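PDB 4S1H: pyridoxal kinase from Entamoeba histolytica, which probably catalyses the ATP-dependent phosphorylation of pyridoxal to pyridoxal 5'-phosphate, and binds ADP and magnesium here. Local coordinates for residues A[235-248]-A[266-278]. Sequence-based numbering, arbitrary orientation.
Sequences EHAVNRAISTLQTI and YLKGTEESFTITY. With ADP (adenosine-5'-diphosphate), chain C.
Asn239 and Phe274 join helix 234-250 of this ribokinase-like fold to the C-terminal loop that runs across it into edge strand 277-278. Asparagine suits the spot because its amide can both donate and accept: Asn239 ND2 donates to Phe274 O (2.8 Å), while Asn239 OD1 accepts from Phe274 N at 3.2 Å on an in-plane lone pair. Asn239 CG lies anti to the backbone N (chi1 -158°), which sets the amide alongside the Phe274 backbone. One turn on, Ser243 OG accepts from Ser273 N (2.9 Å) and donates to Asn239 O, a small hydroxyl linking loop to helix backbone.

Charge pairing centres on Glu272, whose two oxygens serve two N-H donors: Glu272 OE1 accepts from His236 ND1 (2.8 Å) on its syn lone pair, and Glu272 OE2 meets Arg240 NE (3.1 Å) in a salt bridge through its anti lone pair.

The Thr244 hydroxyl donates to water 2, which donates to Leu267 O and Gly269 O in the turn 266-269.

Apolar packing faces the nucleotide pocket. Ile242 CG2 lies 3.6 Å from Phe274 CE1, while Ile242 CD1 reaches the ADP ribose hydroxyls, and ADP-binding Gln246 sets CG against the flat ring's edge, 3.4 Å from Phe274 CZ.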
ATOM      1  N   GLU A 235     -27.457  -2.346  -0.600  1.00 19.14           N
ATOM      2  CA  GLU A 235     -28.048  -1.312   0.266  1.00 25.03           C
ATOM      3  C   GLU A 235     -27.323  -1.203   1.594  1.00 19.91           C
ATOM      4  O   GLU A 235     -27.012  -0.102   2.050  1.00 21.03           O
ATOM      5  CB  GLU A 235     -29.527  -1.585   0.575  1.00 23.73           C
ATOM      6  CG  GLU A 235     -30.476  -1.215  -0.517  1.00 37.78           C
ATOM      7  CD  GLU A 235     -31.923  -1.379  -0.075  1.00 27.80           C
ATOM      8  OE1 GLU A 235     -32.169  -1.396   1.160  1.00 34.68           O
ATOM      9  OE2 GLU A 235     -32.786  -1.530  -0.960  1.00 27.49           O
ATOM     10  N   HIS A 236     -27.086  -2.355   2.208  1.00 20.46           N
ATOM     11  CA  HIS A 236     -26.442  -2.416   3.518  1.00 20.72           C
ATOM     12  C   HIS A 236     -24.952  -2.090   3.394  1.00 19.77           C
ATOM     13  O   HIS A 236     -24.414  -1.405   4.281  1.00 21.14           O
ATOM     14  CB  HIS A 236     -26.720  -3.781   4.167  1.00 21.86           C
ATOM     15  CG  HIS A 236     -28.185  -4.040   4.402  1.00 23.96           C
ATOM     16  ND1 HIS A 236     -28.866  -3.528   5.484  1.00 33.87           N
ATOM     17  CD2 HIS A 236     -29.107  -4.692   3.655  1.00 35.94           C
ATOM     18  CE1 HIS A 236     -30.138  -3.883   5.412  1.00 33.39           C
ATOM     19  NE2 HIS A 236     -30.313  -4.576   4.303  1.00 39.56           N
ATOM     20  N   ALA A 237     -24.292  -2.533   2.306  1.00 15.59           N
ATOM     21  CA  ALA A 237     -22.879  -2.212   2.054  1.00 15.20           C
ATOM     22  C   ALA A 237     -22.700  -0.703   1.917  1.00 14.64           C
ATOM     23  O   ALA A 237     -21.813  -0.111   2.506  1.00 14.65           O
ATOM     24  CB  ALA A 237     -22.345  -2.938   0.816  1.00 14.79           C
ATOM     25  N   VAL A 238     -23.607  -0.070   1.175  1.00 14.60           N
ATOM     26  CA  VAL A 238     -23.526   1.384   1.005  1.00 15.01           C
ATOM     27  C   VAL A 238     -23.719   2.118   2.346  1.00 15.98           C
ATOM     28  O   VAL A 238     -22.957   3.038   2.700  1.00 15.97           O
ATOM     29  CB  VAL A 238     -24.576   1.900   0.008  1.00 17.53           C
ATOM     30  CG1 VAL A 238     -24.643   3.429  -0.004  1.00 17.36           C
ATOM     31  CG2 VAL A 238     -24.282   1.393  -1.396  1.00 19.98           C
ATOM     32  N   ASN A 239     -24.725   1.689   3.111  1.00 16.20           N
ATOM     33  CA  ASN A 239     -25.037   2.331   4.399  1.00 16.26           C
ATOM     34  C   ASN A 239     -23.872   2.181   5.371  1.00 17.39           C
ATOM     35  O   ASN A 239     -23.468   3.130   6.019  1.00 17.25           O
ATOM     36  CB  ASN A 239     -26.326   1.741   4.969  1.00 18.33           C
ATOM     37  CG  ASN A 239     -27.005   2.658   5.978  1.00 20.44           C
ATOM     38  OD1 ASN A 239     -26.357   3.444   6.689  1.00 22.86           O
ATOM     39  ND2 ASN A 239     -28.300   2.510   6.097  1.00 19.76           N
ATOM     40  N   ARG A 240     -23.290   0.981   5.436  1.00 15.85           N
ATOM     41  CA  ARG A 240     -22.122   0.770   6.305  1.00 16.08           C
ATOM     42  C   ARG A 240     -20.951   1.637   5.879  1.00 15.53           C
ATOM     43  O   ARG A 240     -20.276   2.236   6.705  1.00 15.80           O
ATOM     44  CB  ARG A 240     -21.674  -0.682   6.279  1.00 16.87           C
ATOM     45  CG  ARG A 240     -22.626  -1.623   6.967  1.00 17.87           C
ATOM     46  CD  ARG A 240     -22.074  -3.048   6.986  1.00 17.74           C
ATOM     47  NE  ARG A 240     -23.044  -3.977   7.531  1.00 19.63           N
ATOM     48  CZ  ARG A 240     -22.817  -5.279   7.781  1.00 20.66           C
ATOM     49  NH1 ARG A 240     -21.640  -5.817   7.533  1.00 23.66           N
ATOM     50  NH2 ARG A 240     -23.785  -6.026   8.299  1.00 25.34           N
ATOM     51  N   ALA A 241     -20.727   1.723   4.571  1.00 15.09           N
ATOM     52  CA  ALA A 241     -19.619   2.480   4.033  1.00 15.39           C
ATOM     53  C   ALA A 241     -19.783   3.975   4.325  1.00 14.91           C
ATOM     54  O   ALA A 241     -18.844   4.603   4.819  1.00 15.06           O
ATOM     55  CB  ALA A 241     -19.430   2.213   2.549  1.00 17.37           C
ATOM     56  N   ILE A 242     -20.988   4.515   4.114  1.00 15.56           N
ATOM     57  CA  ILE A 242     -21.233   5.930   4.357  1.00 17.23           C
ATOM     58  C   ILE A 242     -21.164   6.235   5.845  1.00 16.15           C
ATOM     59  O   ILE A 242     -20.642   7.274   6.242  1.00 16.94           O
ATOM     60  CB  ILE A 242     -22.611   6.349   3.776  1.00 17.20           C
ATOM     61  CG1 ILE A 242     -22.556   6.189   2.249  1.00 18.57           C
ATOM     62  CG2 ILE A 242     -23.074   7.728   4.266  1.00 24.60           C
ATOM     63  CD1 ILE A 242     -21.922   7.294   1.455  1.00 27.08           C
ATOM     64  N   SER A 243     -21.632   5.300   6.663  1.00 16.71           N
ATOM     65  CA  SER A 243     -21.578   5.429   8.113  1.00 17.20           C
ATOM     66  C   SER A 243     -20.172   5.450   8.626  1.00 17.18           C
ATOM     67  O   SER A 243     -19.818   6.322   9.428  1.00 17.85           O
ATOM     68  CB  SER A 243     -22.429   4.356   8.805  1.00 17.77           C
ATOM     69  OG  SER A 243     -23.794   4.490   8.411  1.00 18.03           O
ATOM     70  N   THR A 244     -19.360   4.495   8.169  1.00 16.64           N
ATOM     71  CA  THR A 244     -17.956   4.433   8.562  1.00 17.21           C
ATOM     72  C   THR A 244     -17.217   5.690   8.111  1.00 17.51           C
ATOM     73  O   THR A 244     -16.442   6.267   8.872  1.00 17.12           O
ATOM     74  CB  THR A 244     -17.322   3.156   8.017  1.00 18.42           C
ATOM     75  OG1 THR A 244     -17.978   2.037   8.628  1.00 17.37           O
ATOM     76  CG2 THR A 244     -15.825   3.099   8.316  1.00 17.86           C
ATOM     77  N   LEU A 245     -17.531   6.169   6.911  1.00 16.52           N
ATOM     78  CA  LEU A 245     -16.909   7.407   6.426  1.00 18.46           C
ATOM     79  C   LEU A 245     -17.252   8.626   7.284  1.00 18.15           C
ATOM     80  O   LEU A 245     -16.383   9.474   7.543  1.00 18.92           O
ATOM     81  CB  LEU A 245     -17.297   7.643   4.968  1.00 21.51           C
ATOM     82  CG  LEU A 245     -16.460   8.548   4.060  1.00 33.72           C
ATOM     83  CD1 LEU A 245     -14.962   8.530   4.302  1.00 29.67           C
ATOM     84  CD2 LEU A 245     -16.749   8.150   2.619  1.00 48.96           C
ATOM     85  N   GLN A 246     -18.503   8.751   7.748  1.00 19.98           N
ATOM     86  CA  GLN A 246     -18.854   9.851   8.657  1.00 23.18           C
ATOM     87  C   GLN A 246     -18.026   9.792   9.915  1.00 21.71           C
ATOM     88  O   GLN A 246     -17.509  10.801  10.384  1.00 23.64           O
ATOM     89  CB  GLN A 246     -20.348   9.855   9.031  1.00 28.72           C
ATOM     90  CG  GLN A 246     -21.261  10.405   7.968  1.00 58.83           C
ATOM     91  CD  GLN A 246     -20.931  11.850   7.579  1.00 82.18           C
ATOM     92  OE1 GLN A 246     -20.257  12.122   6.598  1.00 26.83           O
ATOM     93  NE2 GLN A 246     -21.398  12.788   8.393  1.00 97.10           N
ATOM     94  N   THR A 247     -17.815   8.581  10.438  1.00 20.26           N
ATOM     95  CA  THR A 247     -16.976   8.416  11.607  1.00 22.17           C
ATOM     96  C   THR A 247     -15.545   8.890  11.343  1.00 21.85           C
ATOM     97  O   THR A 247     -14.976   9.595  12.179  1.00 23.29           O
ATOM     98  CB  THR A 247     -16.972   6.953  12.077  1.00 21.74           C
ATOM     99  OG1 THR A 247     -18.307   6.593  12.442  1.00 27.56           O
ATOM    100  CG2 THR A 247     -16.027   6.757  13.274  1.00 27.66           C
ATOM    101  N   ILE A 248     -14.983   8.532  10.193  1.00 19.60           N
ATOM    102  CA  ILE A 248     -13.632   8.950   9.839  1.00 18.75           C
ATOM    103  C   ILE A 248     -13.544  10.466   9.744  1.00 19.75           C
ATOM    104  O   ILE A 248     -12.634  11.075  10.305  1.00 20.79           O
ATOM    105  CB  ILE A 248     -13.139   8.315   8.529  1.00 19.07           C
ATOM    106  CG1 ILE A 248     -13.017   6.793   8.681  1.00 17.28           C
ATOM    107  CG2 ILE A 248     -11.793   8.908   8.092  1.00 19.26           C
ATOM    108  CD1 ILE A 248     -12.903   6.070   7.366  1.00 18.20           C
ATOM    109  N   TYR A 266     -12.182   0.756  13.110  1.00 23.04           N
ATOM    110  CA  TYR A 266     -13.595   1.032  12.824  1.00 23.94           C
ATOM    111  C   TYR A 266     -13.949   0.765  11.366  1.00 22.51           C
ATOM    112  O   TYR A 266     -15.108   0.935  10.995  1.00 20.84           O
ATOM    113  CB  TYR A 266     -13.960   2.488  13.197  1.00 25.93           C
ATOM    114  CG  TYR A 266     -13.584   2.829  14.618  1.00 30.96           C
ATOM    115  CD1 TYR A 266     -14.350   2.387  15.691  1.00 36.75           C
ATOM    116  CD2 TYR A 266     -12.418   3.528  14.897  1.00 30.61           C
ATOM    117  CE1 TYR A 266     -13.982   2.674  16.986  1.00 33.95           C
ATOM    118  CE2 TYR A 266     -12.034   3.817  16.186  1.00 32.18           C
ATOM    119  CZ  TYR A 266     -12.807   3.380  17.236  1.00 28.63           C
ATOM    120  OH  TYR A 266     -12.449   3.649  18.526  1.00 36.72           O
ATOM    121  N   LEU A 267     -12.993   0.307  10.546  1.00 22.05           N
ATOM    122  CA  LEU A 267     -13.251   0.154   9.124  1.00 19.64           C
ATOM    123  C   LEU A 267     -14.242  -0.978   8.826  1.00 18.32           C
ATOM    124  O   LEU A 267     -15.032  -0.852   7.880  1.00 21.53           O
ATOM    125  CB  LEU A 267     -11.956  -0.048   8.333  1.00 20.25           C
ATOM    126  CG  LEU A 267     -11.052   1.170   8.178  1.00 22.11           C
ATOM    127  CD1 LEU A 267      -9.792   0.776   7.466  1.00 17.82           C
ATOM    128  CD2 LEU A 267     -11.725   2.300   7.385  1.00 25.82           C
ATOM    129  N   LYS A 268     -14.233  -2.009   9.666  1.00 19.94           N
ATOM    130  CA  LYS A 268     -15.147  -3.147   9.592  1.00 23.23           C
ATOM    131  C   LYS A 268     -16.396  -2.948  10.429  1.00 21.47           C
ATOM    132  O   LYS A 268     -17.136  -3.900  10.696  1.00 24.06           O
ATOM    133  CB  LYS A 268     -14.447  -4.445  10.031  1.00 26.99           C
ATOM    134  CG  LYS A 268     -13.392  -4.949   9.061  1.00 37.75           C
ATOM    135  CD  LYS A 268     -12.791  -6.290   9.487  1.00 46.38           C
ATOM    136  CE  LYS A 268     -13.810  -7.408   9.652  1.00 51.95           C
ATOM    137  NZ  LYS A 268     -14.904  -7.553   8.635  1.00 47.22           N
ATOM    138  N   GLY A 269     -16.676  -1.699  10.823  1.00 21.76           N
ATOM    139  CA  GLY A 269     -17.909  -1.350  11.516  1.00 23.10           C
ATOM    140  C   GLY A 269     -19.131  -1.750  10.748  1.00 20.96           C
ATOM    141  O   GLY A 269     -19.171  -1.634   9.524  1.00 19.96           O
ATOM    142  N   THR A 270     -20.123  -2.220  11.478  1.00 20.65           N
ATOM    143  CA  THR A 270     -21.373  -2.685  10.889  1.00 20.57           C
ATOM    144  C   THR A 270     -22.515  -1.752  11.185  1.00 21.09           C
ATOM    145  O   THR A 270     -23.630  -2.029  10.742  1.00 24.16           O
ATOM    146  CB  THR A 270     -21.750  -4.091  11.406  1.00 23.60           C
ATOM    147  OG1 THR A 270     -21.845  -4.060  12.831  1.00 27.54           O
ATOM    148  CG2 THR A 270     -20.737  -5.097  10.962  1.00 26.98           C
ATOM    149  N   GLU A 271     -22.266  -0.628  11.871  1.00 20.73           N
ATOM    150  CA  GLU A 271     -23.349   0.362  12.107  1.00 23.42           C
ATOM    151  C   GLU A 271     -23.857   0.922  10.784  1.00 20.40           C
ATOM    152  O   GLU A 271     -23.079   1.241   9.887  1.00 20.48           O
ATOM    153  CB  GLU A 271     -22.877   1.502  13.006  1.00 28.06           C
ATOM    154  CG  GLU A 271     -24.033   2.231  13.688  1.00 43.32           C
ATOM    155  CD  GLU A 271     -23.640   3.465  14.472  1.00 66.70           C
ATOM    156  OE1 GLU A 271     -22.547   4.038  14.261  1.00 56.70           O
ATOM    157  OE2 GLU A 271     -24.481   3.891  15.281  1.00 61.26           O
ATOM    158  N   GLU A 272     -25.184   0.971  10.669  1.00 21.25           N
ATOM    159  CA  GLU A 272     -25.852   1.531   9.515  1.00 23.01           C
ATOM    160  C   GLU A 272     -26.681   2.687  10.050  1.00 23.08           C
ATOM    161  O   GLU A 272     -27.860   2.524  10.370  1.00 27.29           O
ATOM    162  CB  GLU A 272     -26.690   0.450   8.829  1.00 25.61           C
ATOM    163  CG  GLU A 272     -25.807  -0.677   8.312  1.00 28.29           C
ATOM    164  CD  GLU A 272     -26.539  -1.787   7.608  1.00 35.31           C
ATOM    165  OE1 GLU A 272     -27.681  -1.558   7.152  1.00 33.84           O
ATOM    166  OE2 GLU A 272     -25.930  -2.881   7.480  1.00 26.56           O
ATOM    167  N   SER A 273     -26.057   3.854  10.109  1.00 21.34           N
ATOM    168  CA  SER A 273     -26.573   5.035  10.799  1.00 24.33           C
ATOM    169  C   SER A 273     -27.529   5.881   9.982  1.00 21.95           C
ATOM    170  O   SER A 273     -28.138   6.804  10.537  1.00 24.67           O
ATOM    171  CB  SER A 273     -25.429   5.970  11.189  1.00 27.95           C
ATOM    172  OG  SER A 273     -24.325   5.255  11.601  1.00 39.01           O
ATOM    173  N   PHE A 274     -27.628   5.628   8.676  1.00 22.66           N
ATOM    174  CA  PHE A 274     -28.471   6.467   7.802  1.00 22.17           C
ATOM    175  C   PHE A 274     -29.683   5.708   7.377  1.00 25.45           C
ATOM    176  O   PHE A 274     -29.770   4.500   7.486  1.00 21.84           O
ATOM    177  CB  PHE A 274     -27.680   6.910   6.576  1.00 28.85           C
ATOM    178  CG  PHE A 274     -26.566   7.838   6.906  1.00 21.97           C
ATOM    179  CD1 PHE A 274     -25.301   7.377   7.234  1.00 24.33           C
ATOM    180  CD2 PHE A 274     -26.813   9.211   6.926  1.00 30.03           C
ATOM    181  CE1 PHE A 274     -24.307   8.277   7.561  1.00 22.03           C
ATOM    182  CE2 PHE A 274     -25.815  10.100   7.241  1.00 33.54           C
ATOM    183  CZ  PHE A 274     -24.566   9.636   7.552  1.00 33.13           C
ATOM    184  N   THR A 275     -30.664   6.460   6.906  1.00 22.48           N
ATOM    185  CA  THR A 275     -31.890   5.897   6.420  1.00 24.91           C
ATOM    186  C   THR A 275     -31.772   5.690   4.921  1.00 23.25           C
ATOM    187  O   THR A 275     -31.391   6.616   4.194  1.00 24.79           O
ATOM    188  CB  THR A 275     -33.062   6.854   6.747  1.00 32.68           C
ATOM    189  OG1 THR A 275     -33.134   7.039   8.168  1.00 35.65           O
ATOM    190  CG2 THR A 275     -34.378   6.302   6.255  1.00 32.74           C
ATOM    191  N   ILE A 276     -32.120   4.487   4.473  1.00 24.82           N
ATOM    192  CA  ILE A 276     -32.302   4.174   3.051  1.00 21.36           C
ATOM    193  C   ILE A 276     -33.682   4.664   2.655  1.00 21.15           C
ATOM    194  O   ILE A 276     -34.708   4.161   3.146  1.00 24.29           O
ATOM    195  CB  ILE A 276     -32.248   2.644   2.792  1.00 22.12           C
ATOM    196  CG1 ILE A 276     -30.864   2.125   3.166  1.00 32.41           C
ATOM    197  CG2 ILE A 276     -32.582   2.299   1.340  1.00 22.55           C
ATOM    198  CD1 ILE A 276     -29.744   2.800   2.420  1.00 25.81           C
ATOM    199  N   THR A 277     -33.717   5.669   1.778  1.00 18.71           N
ATOM    200  CA  THR A 277     -35.010   6.228   1.328  1.00 19.58           C
ATOM    201  C   THR A 277     -35.305   5.831  -0.101  1.00 18.78           C
ATOM    202  O   THR A 277     -34.663   6.326  -1.031  1.00 18.43           O
ATOM    203  CB  THR A 277     -34.955   7.737   1.465  1.00 19.35           C
ATOM    204  OG1 THR A 277     -34.671   8.049   2.845  1.00 23.81           O
ATOM    205  CG2 THR A 277     -36.299   8.411   1.005  1.00 20.50           C
ATOM    206  N   TYR A 278     -36.337   5.002  -0.282  1.00 19.69           N
ATOM    207  CA  TYR A 278     -36.761   4.612  -1.632  1.00 19.11           C
ATOM    208  C   TYR A 278     -37.488   5.727  -2.310  1.00 20.37           C
ATOM    209  O   TYR A 278     -38.416   6.329  -1.744  1.00 20.03           O
ATOM    210  CB  TYR A 278     -37.613   3.357  -1.622  1.00 20.29           C
ATOM    211  CG  TYR A 278     -36.880   2.205  -0.997  1.00 21.92           C
ATOM    212  CD1 TYR A 278     -35.686   1.757  -1.545  1.00 23.37           C
ATOM    213  CD2 TYR A 278     -37.350   1.602   0.163  1.00 24.06           C
ATOM    214  CE1 TYR A 278     -34.984   0.709  -0.971  1.00 23.84           C
ATOM    215  CE2 TYR A 278     -36.643   0.556   0.754  1.00 26.84           C
ATOM    216  CZ  TYR A 278     -35.456   0.132   0.187  1.00 26.62           C
ATOM    217  OH  TYR A 278     -34.795  -0.901   0.783  1.00 28.07           O
TER
HETATM  218  PB  ADP C 301     -15.150  12.267  -4.211  1.00 22.47           P
HETATM  219  O1B ADP C 301     -15.580  13.684  -4.518  1.00 24.27           O
HETATM  220  O2B ADP C 301     -13.812  12.187  -3.495  1.00 23.92           O
HETATM  221  O3B ADP C 301     -15.325  11.373  -5.399  1.00 24.92           O
HETATM  222  PA  ADP C 301     -17.510  12.430  -2.534  1.00 22.51           P
HETATM  223  O1A ADP C 301     -18.704  12.032  -3.360  1.00 20.89           O
HETATM  224  O2A ADP C 301     -17.206  13.878  -2.335  1.00 19.50           O
HETATM  225  O3A ADP C 301     -16.187  11.702  -3.125  1.00 21.49           O
HETATM  226  O5' ADP C 301     -17.600  11.752  -1.107  1.00 23.04           O
HETATM  227  C5' ADP C 301     -17.783  10.366  -0.897  1.00 23.46           C
HETATM  228  C4' ADP C 301     -18.567  10.219   0.376  1.00 21.40           C
HETATM  229  O4' ADP C 301     -17.851  10.835   1.446  1.00 19.68           O
HETATM  230  C3' ADP C 301     -19.905  10.947   0.297  1.00 20.93           C
HETATM  231  O3' ADP C 301     -20.935  10.085  -0.201  1.00 19.42           O
HETATM  232  C2' ADP C 301     -20.114  11.377   1.716  1.00 17.94           C
HETATM  233  O2' ADP C 301     -20.686  10.311   2.461  1.00 23.55           O
HETATM  234  C1' ADP C 301     -18.715  11.626   2.250  1.00 21.82           C
HETATM  235  N9  ADP C 301     -18.277  13.042   2.232  1.00 19.29           N
HETATM  236  C8  ADP C 301     -17.440  13.665   1.392  1.00 23.93           C
HETATM  237  N7  ADP C 301     -17.269  14.967   1.730  1.00 24.79           N
HETATM  238  C5  ADP C 301     -18.011  15.180   2.826  1.00 25.28           C
HETATM  239  C6  ADP C 301     -18.285  16.326   3.724  1.00 18.32           C
HETATM  240  N6  ADP C 301     -17.710  17.521   3.473  1.00 28.07           N
HETATM  241  N1  ADP C 301     -19.128  16.119   4.758  1.00 25.86           N
HETATM  242  C2  ADP C 301     -19.708  14.909   4.996  1.00 38.32           C
HETATM  243  N3  ADP C 301     -19.493  13.825   4.223  1.00 23.35           N
HETATM  244  C4  ADP C 301     -18.669  13.909   3.151  1.00 22.17           C
HETATM  245  O   HOH W   1     -29.300  -0.086   5.191  1.00 34.78           O
HETATM  246  O   HOH W   2     -17.744  -0.421   7.480  1.00 16.12           O
HETATM  247  O   HOH W   3     -17.464   2.097  11.474  1.00 25.97           O
HETATM  248  O   HOH W   4     -20.214   4.185  12.015  1.00 35.77           O